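Local structure of transmembrane protein (Bartonella henselae, 3PAM) at residues M134-S137 and L138-K142; Q169-G173 and M174-D178; E193-N196 and R197-A201. The protein probably serves as part of the solute-binding component of an ABC-type transporter, presenting oligopeptides for uptake into the bacterial cell. All coordinates share one frame; numbering follows the deposited sequence.

Overall arrangement
Contacts 1 to 3 follow one another along the chain, each at a helix end. Contact 1 turns strand 130-135 into helix 138-152 within a beta-alpha-beta unit that returns as strand 157-162. Contact 2 ends helix 165-174 before strand 179-184, the parallel neighbour of strand 130-135 in the mixed sheet. The centres of these two are about 15 Å apart, and the side chain of Met134 lies beside that of Arg171. Contact 3 ends helix 193-198 beside helices 217-228 and 232-249, its centre about 17 Å from that of contact 2 and about 26 Å from that of contact 1. The turns redirect the chain, two by the sheet and one among helices, in what is probably part of a solute-binding domain.

Contact 1: M134-S137 and L138-K142; sequences MTQS and LEEEK
The N-cap of helix 138-152, where strand 130-135 of a beta-alpha-beta unit turns into its helix, is built by Ser137 and Glu140. Serine suits the place because its short side chain can reach back to an amide of the first turn: Ser137 OG, set between its own backbone N and carbonyl carbon (chi1 82°), accepts a weak bond of 3.4 Å from Glu140 N. The backbone supports it, Glu141 N donating to Ser137 O at 2.9 Å. Glu140 answers in the other direction. Its extended chain leads the carboxylate back over the turn, and OE1 takes the amide of Gln136 at 3.2 Å in a nearly straight bond (169°) that arrives from above the carboxylate plane. In a classical capping box that carboxylate would hold the N-cap amide itself; here it holds the residue before. Lys183 forms a salt bridge with Glu140 OE2, so the buried carboxylate has a partner at each oxygen. Thr135, whose OG1 bonds to Arg161 O and Thr162 OG1, turns its methyl the other way, with CG2 3.6 Å from Glu140 CB. A water lies 2.9 Å from both Met134 O and Glu140 OE1.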
loop_
_atom_site.group_PDB
_atom_site.type_symbol
_atom_site.label_atom_id
_atom_site.label_comp_id
_atom_site.label_asym_id
_atom_site.label_seq_id
_atom_site.Cartn_x
_atom_site.Cartn_y
_atom_site.Cartn_z
HETATM N N MSE A 134 -14.667 -2.255 -1.114
HETATM C CA MSE A 134 -15.398 -3.097 -2.050
HETATM C C MSE A 134 -14.692 -4.431 -2.151
HETATM O O MSE A 134 -13.518 -4.504 -2.517
HETATM C CB MSE A 134 -15.492 -2.434 -3.430
HETATM C CG MSE A 134 -15.996 -3.350 -4.512
HETATM SE SE MSE A 134 -16.252 -2.399 -6.189
HETATM C CE MSE A 134 -18.146 -2.065 -5.897
ATOM N N THR A 135 -15.405 -5.486 -1.801
ATOM C CA THR A 135 -14.831 -6.819 -1.893
ATOM C C THR A 135 -15.645 -7.642 -2.854
ATOM O O THR A 135 -16.800 -7.310 -3.143
ATOM C CB THR A 135 -14.796 -7.532 -0.534
ATOM O OG1 THR A 135 -16.114 -7.536 0.032
ATOM C CG2 THR A 135 -13.811 -6.827 0.411
ATOM N N GLN A 136 -15.032 -8.716 -3.335
ATOM C CA GLN A 136 -15.696 -9.631 -4.259
ATOM C C GLN A 136 -16.076 -10.953 -3.622
ATOM O O GLN A 136 -17.092 -11.535 -3.999
ATOM C CB GLN A 136 -14.870 -9.854 -5.535
ATOM C CG GLN A 136 -13.372 -10.113 -5.340
ATOM C CD GLN A 136 -12.646 -10.297 -6.669
ATOM O OE1 GLN A 136 -13.090 -9.800 -7.705
ATOM N NE2 GLN A 136 -11.538 -11.034 -6.651
ATOM N N SER A 137 -15.281 -11.416 -2.652
ATOM C CA SER A 137 -15.457 -12.761 -2.070
ATOM C C SER A 137 -15.587 -12.756 -0.536
ATOM O O SER A 137 -15.097 -11.845 0.133
ATOM C CB SER A 137 -14.302 -13.661 -2.492
ATOM O OG SER A 137 -13.172 -13.456 -1.659
ATOM N N LEU A 138 -16.235 -13.782 0.009
ATOM C CA LEU A 138 -16.427 -13.931 1.458
ATOM C C LEU A 138 -15.139 -13.876 2.267
ATOM O O LEU A 138 -15.140 -13.415 3.399
ATOM C CB LEU A 138 -17.138 -15.246 1.767
ATOM C CG LEU A 138 -18.658 -15.358 1.943
ATOM C CD1 LEU A 138 -19.459 -14.160 1.411
ATOM C CD2 LEU A 138 -19.121 -16.685 1.305
ATOM N N GLU A 139 -14.050 -14.361 1.688
ATOM C CA GLU A 139 -12.759 -14.359 2.348
ATOM C C GLU A 139 -12.224 -12.929 2.442
ATOM O O GLU A 139 -11.537 -12.577 3.404
ATOM C CB GLU A 139 -11.765 -15.253 1.587
ATOM C CG GLU A 139 -10.490 -15.563 2.380
ATOM C CD GLU A 139 -9.352 -16.110 1.521
ATOM O OE1 GLU A 139 -8.729 -15.317 0.766
ATOM O OE2 GLU A 139 -9.068 -17.326 1.623
ATOM N N GLU A 140 -12.521 -12.112 1.432
ATOM C CA GLU A 140 -12.068 -10.723 1.435
ATOM C C GLU A 140 -12.914 -9.975 2.435
ATOM O O GLU A 140 -12.403 -9.153 3.205
ATOM C CB GLU A 140 -12.195 -10.080 0.053
ATOM C CG GLU A 140 -11.268 -10.676 -1.016
ATOM C CD GLU A 140 -11.213 -9.861 -2.302
ATOM O OE1 GLU A 140 -12.001 -8.892 -2.475
ATOM O OE2 GLU A 140 -10.365 -10.211 -3.161
ATOM N N GLU A 141 -14.214 -10.286 2.440
ATOM C CA GLU A 141 -15.143 -9.618 3.348
ATOM C C GLU A 141 -14.694 -9.830 4.782
ATOM O O GLU A 141 -14.618 -8.874 5.539
ATOM C CB GLU A 141 -16.562 -10.124 3.140
ATOM C CG GLU A 141 -17.549 -9.656 4.179
ATOM C CD GLU A 141 -18.900 -10.299 3.992
ATOM O OE1 GLU A 141 -19.010 -11.557 4.080
ATOM O OE2 GLU A 141 -19.861 -9.541 3.748
ATOM N N LYS A 142 -14.355 -11.067 5.143
ATOM C CA LYS A 142 -13.819 -11.324 6.488
ATOM C C LYS A 142 -12.611 -10.436 6.790
ATOM O O LYS A 142 -12.549 -9.831 7.854
ATOM C CB LYS A 142 -13.438 -12.786 6.686
ATOM C CG LYS A 142 -14.598 -13.776 6.851
ATOM C CD LYS A 142 -14.037 -15.189 6.882
ATOM C CE LYS A 142 -15.104 -16.238 7.217
ATOM N NZ LYS A 142 -16.165 -16.328 6.160
HETATM O O HOH W 1 -11.484 -6.311 -3.635
#

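Contact 2: Q169-G173 and M174-D178; sequences QNRLG and MFNYD
A Schellman motif closes helix 165-174, where Phe175 and Asn176 fold back on Arg171 and Leu172. Asn176 N donates to Arg171 O at 2.8 Å, and Phe175 N to Leu172 O at 3.2 Å, the latter from well above the carbonyl plane. Phe175 takes the positive phi of 59° that is more usual for glycine; its ring is nonetheless well used, buried and in a cation-pi contact with Arg13. The long chain of Arg171, bent at chi3 (52°), can curl round from the last turn to the departing backbone. There its NH2 donates to Asn176 O at 3.1 Å, the oxygen lying at the guanidinium edge, while Glu132 forms a salt bridge with the same nitrogen. Asn176 ND2 lies over one face of that group, the two planes 28° apart. Tyr177 meets Arg171 O with its ring edge, CD2 3.6 Å away; its CE2 also makes an apolar contact with Leu172 CD2 at 4.1 Å, while its hydroxyl bonds to Phe211 O. Asn176 also centres an inverse gamma turn, which follows the Schellman C-cap at once on the way to strand 179-184.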
loop_
_atom_site.group_PDB
_atom_site.type_symbol
_atom_site.label_atom_id
_atom_site.label_comp_id
_atom_site.label_asym_id
_atom_site.label_seq_id
_atom_site.Cartn_x
_atom_site.Cartn_y
_atom_site.Cartn_z
ATOM N N GLN A 169 -15.993 -5.745 -11.512
ATOM C CA GLN A 169 -15.115 -5.497 -12.650
ATOM C C GLN A 169 -15.385 -4.148 -13.312
ATOM O O GLN A 169 -14.470 -3.499 -13.797
ATOM C CB GLN A 169 -15.217 -6.636 -13.672
ATOM C CG GLN A 169 -14.401 -7.871 -13.278
ATOM C CD GLN A 169 -12.904 -7.638 -13.411
ATOM O OE1 GLN A 169 -12.203 -7.442 -12.421
ATOM N NE2 GLN A 169 -12.412 -7.645 -14.648
ATOM N N ASN A 170 -16.642 -3.733 -13.337
ATOM C CA ASN A 170 -17.005 -2.430 -13.899
ATOM C C ASN A 170 -16.335 -1.320 -13.099
ATOM O O ASN A 170 -15.789 -0.359 -13.647
ATOM C CB ASN A 170 -18.531 -2.249 -13.867
ATOM C CG ASN A 170 -18.997 -0.968 -14.553
ATOM O OD1 ASN A 170 -19.608 -0.104 -13.918
ATOM N ND2 ASN A 170 -18.734 -0.850 -15.858
ATOM N N ARG A 171 -16.365 -1.489 -11.789
ATOM C CA ARG A 171 -15.892 -0.483 -10.882
ATOM C C ARG A 171 -14.371 -0.449 -10.805
ATOM O O ARG A 171 -13.792 0.630 -10.710
ATOM C CB ARG A 171 -16.606 -0.602 -9.527
ATOM C CG ARG A 171 -18.085 -0.182 -9.659
ATOM C CD ARG A 171 -18.871 -0.233 -8.365
ATOM N NE ARG A 171 -18.218 0.485 -7.271
ATOM C CZ ARG A 171 -18.806 0.792 -6.119
ATOM N NH1 ARG A 171 -20.069 0.449 -5.907
ATOM N NH2 ARG A 171 -18.134 1.441 -5.181
ATOM N N LEU A 172 -13.723 -1.612 -10.881
ATOM C CA LEU A 172 -12.268 -1.632 -11.058
ATOM C C LEU A 172 -11.861 -0.809 -12.288
ATOM O O LEU A 172 -10.915 -0.021 -12.237
ATOM C CB LEU A 172 -11.737 -3.048 -11.245
ATOM C CG LEU A 172 -11.023 -3.827 -10.131
ATOM C CD1 LEU A 172 -10.340 -5.022 -10.800
ATOM C CD2 LEU A 172 -10.019 -3.027 -9.286
ATOM N N GLY A 173 -12.582 -1.022 -13.385
ATOM C CA GLY A 173 -12.298 -0.388 -14.660
ATOM C C GLY A 173 -12.467 1.111 -14.603
ATOM O O GLY A 173 -11.704 1.838 -15.230
HETATM N N MSE A 174 -13.445 1.571 -13.824
HETATM C CA MSE A 174 -13.737 2.996 -13.701
HETATM C C MSE A 174 -12.995 3.664 -12.541
HETATM O O MSE A 174 -13.089 4.892 -12.352
HETATM C CB MSE A 174 -15.245 3.207 -13.556
HETATM C CG MSE A 174 -16.085 2.729 -14.744
HETATM SE SE MSE A 174 -15.599 3.636 -16.413
HETATM C CE MSE A 174 -17.181 3.190 -17.504
ATOM N N PHE A 175 -12.242 2.868 -11.780
ATOM C CA PHE A 175 -11.653 3.322 -10.507
ATOM C C PHE A 175 -12.715 3.807 -9.485
ATOM O O PHE A 175 -12.470 4.697 -8.654
ATOM C CB PHE A 175 -10.569 4.378 -10.768
ATOM C CG PHE A 175 -9.487 3.899 -11.678
ATOM C CD1 PHE A 175 -8.850 2.682 -11.429
ATOM C CD2 PHE A 175 -9.113 4.637 -12.784
ATOM C CE1 PHE A 175 -7.862 2.219 -12.249
ATOM C CE2 PHE A 175 -8.114 4.173 -13.644
ATOM C CZ PHE A 175 -7.495 2.957 -13.384
ATOM N N ASN A 176 -13.910 3.225 -9.582
ATOM C CA ASN A 176 -15.026 3.610 -8.735
ATOM C C ASN A 176 -15.032 2.878 -7.379
ATOM O O ASN A 176 -15.848 1.997 -7.133
ATOM C CB ASN A 176 -16.338 3.409 -9.485
ATOM C CG ASN A 176 -17.510 4.053 -8.782
ATOM O OD1 ASN A 176 -17.335 5.005 -8.008
ATOM N ND2 ASN A 176 -18.710 3.532 -9.025
ATOM N N TYR A 177 -14.099 3.251 -6.510
ATOM C CA TYR A 177 -13.957 2.602 -5.225
ATOM C C TYR A 177 -13.075 3.475 -4.368
ATOM O O TYR A 177 -12.242 4.212 -4.886
ATOM C CB TYR A 177 -13.320 1.198 -5.369
ATOM C CG TYR A 177 -12.057 1.158 -6.201
ATOM C CD1 TYR A 177 -10.801 1.403 -5.634
ATOM C CD2 TYR A 177 -12.113 0.852 -7.560
ATOM C CE1 TYR A 177 -9.635 1.366 -6.413
ATOM C CE2 TYR A 177 -10.968 0.810 -8.340
ATOM C CZ TYR A 177 -9.735 1.082 -7.767
ATOM O OH TYR A 177 -8.605 1.058 -8.548
ATOM N N ASP A 178 -13.243 3.393 -3.056
ATOM C CA ASP A 178 -12.309 4.035 -2.152
ATOM C C ASP A 178 -11.094 3.126 -1.957
ATOM O O ASP A 178 -9.935 3.581 -1.956
ATOM C CB ASP A 178 -12.998 4.305 -0.810
ATOM C CG ASP A 178 -14.143 5.317 -0.914
ATOM O OD1 ASP A 178 -14.024 6.296 -1.679
ATOM O OD2 ASP A 178 -15.152 5.160 -0.201
#

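Contact 3: E193-N196 and R197-A201; sequences EQIN and RWSSA
Ile195 O is gripped twice by Ser199, by OG at 2.7 Å and by the backbone N at 3.2 Å, the two donors reaching it from opposite faces of its carbonyl plane. A small hydroxyl residue is apt at this helix end: a chi1 of 81° folds OG back over the last turn and adds a second bond to the carbonyl, while CG2 of Ile195 packs 3.5 Å from OG. Further round the helix, one water ties three side chains together. It donates to Gln194 OE1 at 2.7 Å and accepts from Trp198 NE1 at 3.0 Å and Arg197 NH1 at 3.1 Å, lying at the edges of both the indole and the guanidinium. Gln194 and Trp198 run side by side, their planes 25° apart, and OE1 lies at the indole edge near CD1. The amide's other end is held too, NE2 donating to Glu193 OE2 at 3.0 Å. Glu193 itself offers Arg197 its CG over one guanidinium face, with the carboxylate turned perpendicular. Opposite charges are therefore close without a direct salt bridge, and glutamine and water pass the polar link between them, probably easing the burial of Arg197.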
loop_
_atom_site.group_PDB
_atom_site.type_symbol
_atom_site.label_atom_id
_atom_site.label_comp_id
_atom_site.label_asym_id
_atom_site.label_seq_id
_atom_site.Cartn_x
_atom_site.Cartn_y
_atom_site.Cartn_z
ATOM N N GLU A 193 5.056 -4.232 -18.123
ATOM C CA GLU A 193 3.811 -4.231 -17.361
ATOM C C GLU A 193 3.861 -3.214 -16.214
ATOM O O GLU A 193 2.811 -2.798 -15.730
ATOM C CB GLU A 193 3.427 -5.634 -16.861
ATOM C CG GLU A 193 4.189 -6.126 -15.645
ATOM C CD GLU A 193 5.633 -6.396 -15.946
ATOM O OE1 GLU A 193 6.006 -6.351 -17.148
ATOM O OE2 GLU A 193 6.398 -6.653 -14.992
ATOM N N GLN A 194 5.074 -2.807 -15.815
ATOM C CA GLN A 194 5.247 -1.850 -14.727
ATOM C C GLN A 194 4.591 -0.525 -15.082
ATOM O O GLN A 194 4.008 0.116 -14.210
ATOM C CB GLN A 194 6.728 -1.626 -14.373
ATOM C CG GLN A 194 7.486 -2.827 -13.755
ATOM C CD GLN A 194 6.761 -3.437 -12.583
ATOM O OE1 GLN A 194 6.384 -2.735 -11.633
ATOM N NE2 GLN A 194 6.543 -4.737 -12.635
ATOM N N ILE A 195 4.660 -0.132 -16.357
ATOM C CA ILE A 195 4.091 1.132 -16.807
ATOM C C ILE A 195 2.585 1.155 -16.587
ATOM O O ILE A 195 2.041 2.173 -16.176
ATOM C CB ILE A 195 4.386 1.420 -18.307
ATOM C CG1 ILE A 195 5.858 1.165 -18.650
ATOM C CG2 ILE A 195 3.956 2.850 -18.708
ATOM C CD1 ILE A 195 6.162 1.221 -20.179
ATOM N N ASN A 196 1.923 0.040 -16.907
ATOM C CA ASN A 196 0.488 -0.126 -16.698
ATOM C C ASN A 196 0.108 -0.098 -15.203
ATOM O O ASN A 196 -0.974 0.347 -14.833
ATOM C CB ASN A 196 0.055 -1.446 -17.336
ATOM C CG ASN A 196 -1.443 -1.559 -17.506
ATOM O OD1 ASN A 196 -2.138 -0.568 -17.723
ATOM N ND2 ASN A 196 -1.949 -2.784 -17.417
ATOM N N ARG A 197 1.008 -0.542 -14.337
ATOM C CA ARG A 197 0.697 -0.599 -12.898
ATOM C C ARG A 197 0.930 0.714 -12.159
ATOM O O ARG A 197 0.123 1.103 -11.310
ATOM C CB ARG A 197 1.528 -1.682 -12.220
ATOM C CG ARG A 197 1.383 -3.046 -12.820
ATOM C CD ARG A 197 2.358 -4.014 -12.160
ATOM N NE ARG A 197 1.954 -5.403 -12.377
ATOM C CZ ARG A 197 2.592 -6.455 -11.871
ATOM N NH1 ARG A 197 3.680 -6.308 -11.107
ATOM N NH2 ARG A 197 2.135 -7.669 -12.136
ATOM N N TRP A 198 2.037 1.386 -12.456
ATOM C CA TRP A 198 2.501 2.470 -11.588
ATOM C C TRP A 198 2.715 3.822 -12.245
ATOM O O TRP A 198 2.906 4.804 -11.534
ATOM C CB TRP A 198 3.819 2.086 -10.931
ATOM C CG TRP A 198 3.719 0.873 -10.108
ATOM C CD1 TRP A 198 4.266 -0.328 -10.374
ATOM C CD2 TRP A 198 2.997 0.730 -8.895
ATOM N NE1 TRP A 198 3.948 -1.223 -9.399
ATOM C CE2 TRP A 198 3.169 -0.601 -8.466
ATOM C CE3 TRP A 198 2.229 1.603 -8.111
ATOM C CZ2 TRP A 198 2.599 -1.095 -7.285
ATOM C CZ3 TRP A 198 1.678 1.128 -6.950
ATOM C CH2 TRP A 198 1.864 -0.219 -6.543
ATOM N N SER A 199 2.718 3.884 -13.574
ATOM C CA SER A 199 3.126 5.117 -14.229
ATOM C C SER A 199 2.013 6.142 -14.070
ATOM O O SER A 199 0.834 5.785 -13.938
ATOM C CB SER A 199 3.418 4.885 -15.709
ATOM O OG SER A 199 2.193 4.868 -16.414
ATOM N N SER A 200 2.398 7.408 -14.099
ATOM C CA SER A 200 1.473 8.512 -13.869
ATOM C C SER A 200 0.445 8.623 -14.985
ATOM O O SER A 200 -0.726 8.952 -14.735
ATOM C CB SER A 200 2.252 9.820 -13.790
ATOM O OG SER A 200 3.047 9.936 -14.948
ATOM N N ALA A 201 0.897 8.361 -16.209
ATOM C CA ALA A 201 0.005 8.317 -17.359
ATOM C C ALA A 201 -1.137 7.309 -17.170
ATOM O O ALA A 201 -2.300 7.586 -17.531
ATOM C CB ALA A 201 0.787 8.041 -18.646
HETATM O O HOH W 2 5.129 -4.011 -9.593
#